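Local coordinates for protein glycerol kinase, putative (Plasmodium falciparum, PDB 2W40) that probably phosphorylates glycerol with ATP to give sn-glycerol 3-phosphate, as expected of a glycerol kinase of the FGGY family, at residues P49-M60 and I167-L175. Sequence-based numbering, arbitrary orientation.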
# COMPACT_ATOMS: atom_id res chain seq x y z
N PRO C 49 -19.54 -21.79 10.74
CA PRO C 49 -20.95 -21.66 11.17
C PRO C 49 -21.25 -22.06 12.60
O PRO C 49 -22.25 -21.59 13.15
CB PRO C 49 -21.74 -22.58 10.19
CG PRO C 49 -20.81 -23.05 9.30
CD PRO C 49 -19.44 -22.84 9.71
N ILE C 50 -20.45 -22.98 13.16
CA ILE C 50 -20.61 -23.41 14.49
C ILE C 50 -20.09 -22.34 15.44
O ILE C 50 -20.74 -22.03 16.48
CB ILE C 50 -19.98 -24.82 14.68
CG1 ILE C 50 -20.78 -25.80 13.80
CG2 ILE C 50 -19.94 -25.19 16.17
CD1 ILE C 50 -20.12 -27.13 13.71
N GLU C 51 -19.01 -21.66 15.06
CA GLU C 51 -18.52 -20.54 15.88
C GLU C 51 -19.60 -19.49 15.97
O GLU C 51 -19.80 -18.92 17.04
CB GLU C 51 -17.24 -19.97 15.33
CG GLU C 51 -16.61 -18.84 16.10
CD GLU C 51 -15.43 -18.17 15.41
OE1 GLU C 51 -15.12 -18.46 14.22
OE2 GLU C 51 -14.86 -17.27 16.09
N ILE C 52 -20.21 -19.13 14.84
CA ILE C 52 -21.28 -18.18 14.91
C ILE C 52 -22.39 -18.62 15.90
O ILE C 52 -22.90 -17.77 16.67
CB ILE C 52 -21.84 -17.92 13.48
CG1 ILE C 52 -20.77 -17.14 12.68
CG2 ILE C 52 -23.23 -17.13 13.56
CD1 ILE C 52 -21.12 -16.99 11.21
N MET C 53 -22.88 -19.85 15.78
CA MET C 53 -23.92 -20.28 16.69
C MET C 53 -23.49 -20.25 18.16
O MET C 53 -24.29 -19.83 19.05
CB MET C 53 -24.42 -21.67 16.36
CG MET C 53 -25.24 -21.75 15.16
SD MET C 53 -26.69 -20.64 15.07
CE MET C 53 -27.60 -20.81 16.50
N THR C 54 -22.29 -20.76 18.44
CA THR C 54 -21.81 -20.76 19.81
C THR C 54 -21.81 -19.33 20.37
O THR C 54 -22.25 -19.06 21.50
CB THR C 54 -20.41 -21.38 19.84
OG1 THR C 54 -20.57 -22.76 19.41
CG2 THR C 54 -19.84 -21.28 21.27
N ASN C 55 -21.29 -18.41 19.57
CA ASN C 55 -21.25 -17.00 19.98
C ASN C 55 -22.67 -16.47 20.23
O ASN C 55 -22.93 -15.79 21.23
CB ASN C 55 -20.59 -16.17 18.90
CG ASN C 55 -19.10 -16.32 18.87
OD1 ASN C 55 -18.52 -17.03 19.75
ND2 ASN C 55 -18.47 -15.76 17.87
N LEU C 56 -23.60 -16.79 19.36
CA LEU C 56 -24.97 -16.40 19.53
C LEU C 56 -25.52 -16.89 20.81
O LEU C 56 -26.10 -16.13 21.56
CB LEU C 56 -25.81 -16.84 18.35
CG LEU C 56 -27.28 -16.35 18.50
CD1 LEU C 56 -27.53 -14.87 18.65
CD2 LEU C 56 -28.13 -16.94 17.33
N TYR C 57 -25.38 -18.20 21.09
CA TYR C 57 -25.96 -18.81 22.32
C TYR C 57 -25.42 -18.11 23.55
O TYR C 57 -26.15 -17.77 24.46
CB TYR C 57 -25.67 -20.30 22.34
CG TYR C 57 -26.47 -21.13 21.31
CD1 TYR C 57 -27.75 -20.78 20.94
CD2 TYR C 57 -25.89 -22.24 20.73
CE1 TYR C 57 -28.46 -21.59 19.99
CE2 TYR C 57 -26.53 -23.01 19.84
CZ TYR C 57 -27.82 -22.73 19.47
OH TYR C 57 -28.47 -23.55 18.59
N ASN C 58 -24.10 -17.88 23.53
CA ASN C 58 -23.42 -17.24 24.66
C ASN C 58 -23.95 -15.82 24.89
O ASN C 58 -24.21 -15.42 26.02
CB ASN C 58 -21.91 -17.38 24.45
CG ASN C 58 -21.38 -18.77 24.83
OD1 ASN C 58 -22.01 -19.50 25.62
ND2 ASN C 58 -20.18 -19.16 24.28
N LEU C 59 -24.20 -15.09 23.80
CA LEU C 59 -24.63 -13.71 23.90
C LEU C 59 -26.09 -13.65 24.42
O LEU C 59 -26.43 -12.83 25.24
CB LEU C 59 -24.59 -13.05 22.52
CG LEU C 59 -23.20 -12.61 22.02
CD1 LEU C 59 -23.18 -12.39 20.45
CD2 LEU C 59 -22.80 -11.30 22.83
N MET C 60 -26.95 -14.54 23.91
CA MET C 60 -28.36 -14.68 24.34
C MET C 60 -28.40 -15.02 25.86
O MET C 60 -29.12 -14.37 26.60
CB MET C 60 -29.05 -15.79 23.50
CG MET C 60 -29.32 -15.32 22.11
SD MET C 60 -30.09 -16.66 21.15
CE MET C 60 -31.71 -16.87 21.90
N ILE C 167 -27.68 -17.19 6.21
CA ILE C 167 -27.39 -17.18 7.63
C ILE C 167 -28.70 -17.15 8.47
O ILE C 167 -28.81 -17.75 9.49
CB ILE C 167 -26.48 -16.00 7.98
CG1 ILE C 167 -25.06 -16.23 7.45
CG2 ILE C 167 -26.51 -15.64 9.52
CD1 ILE C 167 -24.27 -17.22 8.30
N ASN C 168 -29.72 -16.46 7.93
CA ASN C 168 -30.99 -16.46 8.60
C ASN C 168 -31.59 -17.83 8.77
O ASN C 168 -32.04 -18.20 9.86
CB ASN C 168 -32.02 -15.60 7.91
CG ASN C 168 -32.28 -15.99 6.49
OD1 ASN C 168 -31.32 -16.20 5.71
ND2 ASN C 168 -33.56 -15.97 6.08
N THR C 169 -31.56 -18.62 7.66
CA THR C 169 -32.00 -20.00 7.66
C THR C 169 -31.23 -20.87 8.66
O THR C 169 -31.81 -21.72 9.40
CB THR C 169 -31.95 -20.56 6.24
OG1 THR C 169 -32.68 -19.70 5.39
CG2 THR C 169 -32.58 -22.01 6.20
N TRP C 170 -29.91 -20.65 8.71
CA TRP C 170 -29.02 -21.37 9.61
C TRP C 170 -29.45 -21.07 11.11
O TRP C 170 -29.57 -21.98 11.95
CB TRP C 170 -27.59 -20.98 9.30
CG TRP C 170 -26.53 -21.54 10.18
CD1 TRP C 170 -25.67 -20.82 10.98
CD2 TRP C 170 -26.21 -22.94 10.41
NE1 TRP C 170 -24.81 -21.68 11.66
CE2 TRP C 170 -25.13 -22.98 11.36
CE3 TRP C 170 -26.76 -24.14 9.93
CZ2 TRP C 170 -24.53 -24.17 11.79
CZ3 TRP C 170 -26.19 -25.32 10.34
CH2 TRP C 170 -25.07 -25.35 11.27
N LEU C 171 -29.59 -19.81 11.43
CA LEU C 171 -29.93 -19.43 12.80
C LEU C 171 -31.28 -20.01 13.20
O LEU C 171 -31.44 -20.54 14.28
CB LEU C 171 -29.89 -17.90 12.92
CG LEU C 171 -28.61 -17.22 13.29
CD1 LEU C 171 -27.35 -17.79 12.66
CD2 LEU C 171 -28.71 -15.68 13.28
N ILE C 172 -32.28 -19.90 12.35
CA ILE C 172 -33.63 -20.36 12.68
C ILE C 172 -33.63 -21.89 12.81
O ILE C 172 -34.18 -22.45 13.77
CB ILE C 172 -34.66 -19.87 11.58
CG1 ILE C 172 -34.83 -18.30 11.60
CG2 ILE C 172 -35.98 -20.68 11.72
CD1 ILE C 172 -35.64 -17.81 10.34
N PHE C 173 -32.91 -22.57 11.91
CA PHE C 173 -32.81 -24.03 11.97
C PHE C 173 -32.23 -24.47 13.30
O PHE C 173 -32.77 -25.39 13.94
CB PHE C 173 -31.94 -24.48 10.81
CG PHE C 173 -31.70 -25.93 10.75
CD1 PHE C 173 -32.54 -26.72 9.97
CD2 PHE C 173 -30.70 -26.50 11.56
CE1 PHE C 173 -32.34 -28.11 9.95
CE2 PHE C 173 -30.46 -27.93 11.47
CZ PHE C 173 -31.27 -28.68 10.67
N ASN C 174 -31.17 -23.84 13.75
CA ASN C 174 -30.59 -24.24 15.00
C ASN C 174 -31.44 -23.88 16.19
O ASN C 174 -31.64 -24.66 17.08
CB ASN C 174 -29.18 -23.69 15.14
CG ASN C 174 -28.20 -24.39 14.26
OD1 ASN C 174 -27.75 -23.88 13.23
ND2 ASN C 174 -27.77 -25.51 14.68
N LEU C 175 -31.95 -22.66 16.22
CA LEU C 175 -32.78 -22.21 17.39
C LEU C 175 -34.06 -23.03 17.61
O LEU C 175 -34.45 -23.32 18.75
CB LEU C 175 -33.14 -20.74 17.30
CG LEU C 175 -31.99 -19.76 17.56
CD1 LEU C 175 -32.39 -18.37 17.02
CD2 LEU C 175 -31.66 -19.78 19.11
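W170 points its indole N-H at the carbonyl of P49, and NE1 to O measures 3.0 Å with an N-H...O angle of 154°. The oxygen sits nearly in the indole plane, whereas NE1 stands above the carbonyl plane; M53 N reaches the same oxygen from the opposite face. P49 CB lies against one indole face near the rim, 3.6 Å from W170 CZ2. The indole reaches this position with its CG anti to the backbone N (chi1 176°).

M53 lies one turn further along the helix from P49. The bend at chi2 (-55°) brings SD obliquely to the five-membered ring of W170, 4.5 Å from the centroid, a Met-aromatic contact, and the bend at chi3 places CE against N174 CB. SD also meets L171 CD1 at 3.8 Å. Beside M53, I52 touches both I167 and L171. Further on, L56 CD2 packs against L171 CG, and L175 CD2 lies in the plane of the Y57 ring at its edge, 3.8 Å from Y57 CE1. M60 CE lies 4.0 Å from L175 CD2.

The helices cross at -58°, with segment axes 11.0 Å apart, in the N-terminal actin-like domain of the FGGY fold. Beneath them, I52, L56, I167 and L171 rest on strand 3-11, while H233 stacks on Y57. The chemistry implies apolar cohesion between two helices on one sheet, with a single N-H...O bond satisfying the buried indole nitrogen and helping to hold the W170 ring against the first turn of helix 49-70.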